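Long-range contacts in agmatinase (Deinococcus radiodurans, PDB 1WOH), which probably hydrolyses agmatine to putrescine and urea, as a manganese-dependent member of the arginase (ureohydrolase) family: residues V36-A41 with H121-P126; N223-V228 with G269-E274. All blocks are in the same frame, centred on the assembly; numbering follows the deposited sequence.

In the fold
Contact 1 and contact 2 lie in one alpha/beta domain of the arginase family, their centres about 13 Å apart. Both segments of contact 1 come earlier in the chain than those of contact 2. Contact 2 lies within the parallel sheet, pairing neighbouring strands 223-229 and 266-273 near the centre of the chain. Contact 1 joins the segments that follow strands 31-36 and 114-118. The two touch directly: Ser124 OG bonds Asp271 OD2, and the backbone N of His121 bonds Glu274 OE2. His121 is a manganese ligand in this protein, although the metal is not bound to this chain here. Ser227 OG of contact 2 bonds His121 NE2, consistent with a second-shell role beside the metal site.

Contact 1: residues V36-A41 with H121-P126; sequences VPFDIA and HSVSYP
The Phe38 ring meets Ser122 and Val123 obliquely, and the backbone N of Ile40, from its own loop, lies over one ring face, offset toward the rim. Ser122 OG comes nearest at the ring atom CE2 of Phe38, 3.4 Å away. This is a van der Waals contact. CG of Phe38 is anti to the backbone N (chi1 -179°), which sends the ring out from the loop toward Ser122. Ser122 OG also lies 3.5 Å from Ala41 CB, so Ser122 touches both ring and methyl. Val123 uses a single branch. Val123 CG1 packs against Val36 CG1 at 3.5 Å, tighter than usual for two methyls, and against CB of Phe38 at 3.9 Å. The Val36 and Val123 side chains run past each other in opposite directions. No hydrogen bond crosses between the segments. Asp120 links them instead: its OD1 takes the N-H of Ser122 and its OD2 that of Ala41. Pro37 is the centre of an inverse gamma turn, which bends the chain just after strand 31-36. All five touching residues are buried. The contact packs this bend on the 3-10 turn 121-123, which carries the manganese ligand His121 and leads into helix 124-128. Helix 93-108 adds Ile100 against Val36 and Ala96 against Phe38, while Val273 of strand 266-273 touches Val123.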
loop_
_atom_site.group_PDB
_atom_site.type_symbol
_atom_site.label_atom_id
_atom_site.label_comp_id
_atom_site.label_asym_id
_atom_site.label_seq_id
_atom_site.Cartn_x
_atom_site.Cartn_y
_atom_site.Cartn_z
ATOM N N VAL A 36 22.426 13.014 1.111
ATOM C CA VAL A 36 23.113 12.286 0.052
ATOM C C VAL A 36 22.131 11.229 -0.465
ATOM O O VAL A 36 22.184 10.066 -0.055
ATOM C CB VAL A 36 24.379 11.588 0.588
ATOM C CG1 VAL A 36 25.176 11.006 -0.575
ATOM C CG2 VAL A 36 25.231 12.580 1.390
ATOM N N PRO A 37 21.221 11.629 -1.376
ATOM C CA PRO A 37 20.192 10.770 -1.979
ATOM C C PRO A 37 20.756 9.813 -3.019
ATOM O O PRO A 37 20.399 9.868 -4.194
ATOM C CB PRO A 37 19.207 11.782 -2.563
ATOM C CG PRO A 37 20.111 12.872 -3.027
ATOM C CD PRO A 37 21.117 13.009 -1.894
ATOM N N PHE A 38 21.625 8.926 -2.550
ATOM C CA PHE A 38 22.315 7.956 -3.392
ATOM C C PHE A 38 21.999 6.544 -2.914
ATOM O O PHE A 38 22.296 6.206 -1.771
ATOM C CB PHE A 38 23.821 8.225 -3.277
ATOM C CG PHE A 38 24.686 7.320 -4.104
ATOM C CD1 PHE A 38 25.146 7.730 -5.349
ATOM C CD2 PHE A 38 25.084 6.077 -3.616
ATOM C CE1 PHE A 38 26.000 6.919 -6.099
ATOM C CE2 PHE A 38 25.941 5.252 -4.357
ATOM C CZ PHE A 38 26.399 5.680 -5.604
ATOM N N ASP A 39 21.408 5.720 -3.776
ATOM C CA ASP A 39 21.096 4.349 -3.387
ATOM C C ASP A 39 21.416 3.303 -4.452
ATOM O O ASP A 39 20.979 2.153 -4.344
ATOM C CB ASP A 39 19.619 4.216 -2.949
ATOM C CG ASP A 39 18.623 4.396 -4.095
ATOM O OD1 ASP A 39 19.036 4.468 -5.274
ATOM O OD2 ASP A 39 17.404 4.455 -3.807
ATOM N N ILE A 40 22.214 3.665 -5.456
ATOM C CA ILE A 40 22.521 2.698 -6.504
ATOM C C ILE A 40 23.599 1.666 -6.160
ATOM O O ILE A 40 23.908 0.789 -6.977
ATOM C CB ILE A 40 22.900 3.404 -7.826
ATOM C CG1 ILE A 40 24.079 4.353 -7.604
ATOM C CG2 ILE A 40 21.697 4.165 -8.365
ATOM C CD1 ILE A 40 24.605 4.961 -8.893
ATOM N N ALA A 41 24.160 1.745 -4.956
ATOM C CA ALA A 41 25.190 0.797 -4.555
ATOM C C ALA A 41 24.667 -0.360 -3.703
ATOM O O ALA A 41 25.410 -1.292 -3.404
ATOM C CB ALA A 41 26.322 1.528 -3.810
ATOM N N HIS A 121 24.411 2.698 2.531
ATOM C CA HIS A 121 25.612 2.811 3.350
ATOM C C HIS A 121 26.914 3.164 2.634
ATOM O O HIS A 121 27.868 3.636 3.265
ATOM C CB HIS A 121 25.809 1.544 4.183
ATOM C CG HIS A 121 26.400 1.815 5.532
ATOM N ND1 HIS A 121 26.218 0.977 6.611
ATOM C CD2 HIS A 121 27.128 2.864 5.986
ATOM C CE1 HIS A 121 26.803 1.503 7.675
ATOM N NE2 HIS A 121 27.360 2.648 7.323
ATOM N N SER A 122 26.965 2.961 1.324
ATOM C CA SER A 122 28.186 3.274 0.601
ATOM C C SER A 122 28.560 4.750 0.736
ATOM O O SER A 122 29.721 5.113 0.552
ATOM C CB SER A 122 28.050 2.917 -0.882
ATOM O OG SER A 122 27.445 3.972 -1.614
ATOM N N VAL A 123 27.591 5.603 1.066
ATOM C CA VAL A 123 27.887 7.028 1.197
ATOM C C VAL A 123 28.824 7.344 2.371
ATOM O O VAL A 123 29.454 8.406 2.392
ATOM C CB VAL A 123 26.594 7.875 1.336
ATOM C CG1 VAL A 123 25.677 7.626 0.141
ATOM C CG2 VAL A 123 25.892 7.558 2.647
ATOM N N SER A 124 28.921 6.435 3.339
ATOM C CA SER A 124 29.790 6.657 4.498
ATOM C C SER A 124 31.252 6.800 4.083
ATOM O O SER A 124 32.021 7.490 4.747
ATOM C CB SER A 124 29.671 5.510 5.503
ATOM O OG SER A 124 28.364 5.427 6.038
ATOM N N TYR A 125 31.635 6.152 2.988
ATOM C CA TYR A 125 33.015 6.244 2.525
ATOM C C TYR A 125 33.378 7.675 2.114
ATOM O O TYR A 125 34.275 8.276 2.705
ATOM C CB TYR A 125 33.263 5.252 1.377
ATOM C CG TYR A 125 34.517 5.534 0.570
ATOM C CD1 TYR A 125 35.720 5.855 1.199
ATOM C CD2 TYR A 125 34.493 5.485 -0.826
ATOM C CE1 TYR A 125 36.877 6.126 0.457
ATOM C CE2 TYR A 125 35.646 5.752 -1.582
ATOM C CZ TYR A 125 36.829 6.073 -0.932
ATOM O OH TYR A 125 37.964 6.360 -1.663
ATOM N N PRO A 126 32.687 8.248 1.109
ATOM C CA PRO A 126 33.038 9.617 0.719
ATOM C C PRO A 126 32.812 10.650 1.820
ATOM O O PRO A 126 33.503 11.667 1.878
ATOM C CB PRO A 126 32.184 9.861 -0.528
ATOM C CG PRO A 126 31.021 8.932 -0.354
ATOM C CD PRO A 126 31.669 7.685 0.202
#

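Contact 2: residues N223-V228 with G269-E274; sequences NVYFSV and GLDLVE
Asp271 OD2 is gripped by two hydroxyls, Tyr225 OH within this contact and Ser124 OG of contact 1. Tyr225 OH lies 2.7 Å from Asp271 OD2. It reaches the carboxylate on its anti side, 30° out of plane, with OD2 at the edge of the ring. Ring and carboxylate planes are 76° apart. Asp271 OD1 accepts Ser227 OG at 2.8 Å through its syn lone pair. CG of Asp271 sits between its backbone N and carbonyl carbon (chi1 69°), which swings the carboxylate across to strand 223-229. A phenylalanine in place of Tyr225 would probably leave OD2 without one of its two hydroxyl partners and the carboxylate less firmly held. Ser227 OG also bonds His121 NE2, so Asp271 backs a serine that probably orients this manganese ligand. The backbones pair as parallel strands. Phe226 N donates to Gly269 O at 2.9 Å, and Phe226 O accepts from Asp271 N. Val228 continues the ladder to Asp271 O and Val273 N. On the other face, Val228 CG1 meets Leu272 CD2 at 3.8 Å and Phe226 CB meets Leu270 CD1 at 4.0 Å. Helix 251-264 connects the two strands in a beta-alpha-beta unit. Helix 284-302 packs on the Val228, Leu270 and Leu272 face, and strand 137-142 bonds the far edge of strand 223-229.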
loop_
_atom_site.group_PDB
_atom_site.type_symbol
_atom_site.label_atom_id
_atom_site.label_comp_id
_atom_site.label_asym_id
_atom_site.label_seq_id
_atom_site.Cartn_x
_atom_site.Cartn_y
_atom_site.Cartn_z
ATOM N N ASN A 223 37.931 11.005 19.290
ATOM C CA ASN A 223 37.197 11.805 18.320
ATOM C C ASN A 223 36.348 10.733 17.658
ATOM O O ASN A 223 36.880 9.821 17.023
ATOM C CB ASN A 223 38.132 12.432 17.290
ATOM C CG ASN A 223 38.946 13.563 17.868
ATOM O OD1 ASN A 223 38.408 14.432 18.556
ATOM N ND2 ASN A 223 40.244 13.570 17.583
ATOM N N VAL A 224 35.037 10.838 17.817
ATOM C CA VAL A 224 34.131 9.835 17.281
ATOM C C VAL A 224 33.150 10.296 16.210
ATOM O O VAL A 224 32.550 11.367 16.303
ATOM C CB VAL A 224 33.326 9.187 18.439
ATOM C CG1 VAL A 224 32.229 8.262 17.888
ATOM C CG2 VAL A 224 34.269 8.413 19.347
ATOM N N TYR A 225 33.015 9.465 15.181
ATOM C CA TYR A 225 32.076 9.693 14.093
ATOM C C TYR A 225 31.052 8.582 14.297
ATOM O O TYR A 225 31.426 7.415 14.456
ATOM C CB TYR A 225 32.773 9.504 12.744
ATOM C CG TYR A 225 31.865 9.597 11.538
ATOM C CD1 TYR A 225 31.777 10.775 10.793
ATOM C CD2 TYR A 225 31.132 8.489 11.111
ATOM C CE1 TYR A 225 30.987 10.847 9.643
ATOM C CE2 TYR A 225 30.337 8.549 9.968
ATOM C CZ TYR A 225 30.272 9.724 9.240
ATOM O OH TYR A 225 29.509 9.771 8.096
ATOM N N PHE A 226 29.773 8.944 14.330
ATOM C CA PHE A 226 28.690 7.973 14.510
ATOM C C PHE A 226 28.118 7.594 13.151
ATOM O O PHE A 226 27.756 8.471 12.371
ATOM C CB PHE A 226 27.535 8.582 15.319
ATOM C CG PHE A 226 27.800 8.720 16.791
ATOM C CD1 PHE A 226 27.460 9.895 17.454
ATOM C CD2 PHE A 226 28.324 7.667 17.527
ATOM C CE1 PHE A 226 27.632 10.020 18.831
ATOM C CE2 PHE A 226 28.502 7.778 18.907
ATOM C CZ PHE A 226 28.154 8.958 19.561
ATOM N N SER A 227 28.046 6.298 12.861
ATOM C CA SER A 227 27.427 5.855 11.619
ATOM C C SER A 227 26.269 4.971 12.041
ATOM O O SER A 227 26.475 3.913 12.630
ATOM C CB SER A 227 28.384 5.048 10.740
ATOM O OG SER A 227 27.694 4.616 9.575
ATOM N N VAL A 228 25.049 5.414 11.760
ATOM C CA VAL A 228 23.877 4.643 12.135
ATOM C C VAL A 228 23.170 4.065 10.920
ATOM O O VAL A 228 22.576 4.797 10.131
ATOM C CB VAL A 228 22.857 5.502 12.917
ATOM C CG1 VAL A 228 21.635 4.646 13.286
ATOM C CG2 VAL A 228 23.513 6.068 14.176
ATOM N N GLY A 269 30.771 14.026 13.998
ATOM C CA GLY A 269 29.770 13.923 12.956
ATOM C C GLY A 269 28.922 12.678 13.108
ATOM O O GLY A 269 29.214 11.806 13.928
ATOM N N LEU A 270 27.864 12.597 12.312
ATOM C CA LEU A 270 26.967 11.450 12.353
ATOM C C LEU A 270 26.276 11.254 11.018
ATOM O O LEU A 270 25.902 12.229 10.364
ATOM C CB LEU A 270 25.902 11.658 13.440
ATOM C CG LEU A 270 24.720 10.678 13.480
ATOM C CD1 LEU A 270 24.162 10.592 14.888
ATOM C CD2 LEU A 270 23.641 11.123 12.491
ATOM N N ASP A 271 26.136 10.000 10.592
ATOM C CA ASP A 271 25.394 9.736 9.371
ATOM C C ASP A 271 24.272 8.772 9.713
ATOM O O ASP A 271 24.379 7.977 10.650
ATOM C CB ASP A 271 26.285 9.233 8.199
ATOM C CG ASP A 271 26.852 7.824 8.391
ATOM O OD1 ASP A 271 26.180 6.939 8.960
ATOM O OD2 ASP A 271 27.988 7.592 7.911
ATOM N N LEU A 272 23.164 8.903 8.995
ATOM C CA LEU A 272 21.979 8.072 9.200
ATOM C C LEU A 272 21.728 7.491 7.822
ATOM O O LEU A 272 21.317 8.214 6.908
ATOM C CB LEU A 272 20.811 8.958 9.649
ATOM C CG LEU A 272 19.523 8.297 10.164
ATOM C CD1 LEU A 272 18.817 7.561 9.035
ATOM C CD2 LEU A 272 19.861 7.340 11.291
ATOM N N VAL A 273 21.979 6.193 7.675
ATOM C CA VAL A 273 21.858 5.542 6.372
ATOM C C VAL A 273 20.947 4.319 6.260
ATOM O O VAL A 273 20.512 3.746 7.256
ATOM C CB VAL A 273 23.263 5.115 5.860
ATOM C CG1 VAL A 273 24.199 6.317 5.820
ATOM C CG2 VAL A 273 23.847 4.037 6.766
ATOM N N GLU A 274 20.667 3.951 5.009
ATOM C CA GLU A 274 19.860 2.784 4.651
ATOM C C GLU A 274 18.362 2.824 4.962
ATOM O O GLU A 274 17.685 1.801 4.918
ATOM C CB GLU A 274 20.491 1.528 5.262
ATOM C CG GLU A 274 21.871 1.167 4.686
ATOM C CD GLU A 274 21.809 0.484 3.322
ATOM O OE1 GLU A 274 20.763 -0.113 2.999
ATOM O OE2 GLU A 274 22.820 0.526 2.577
#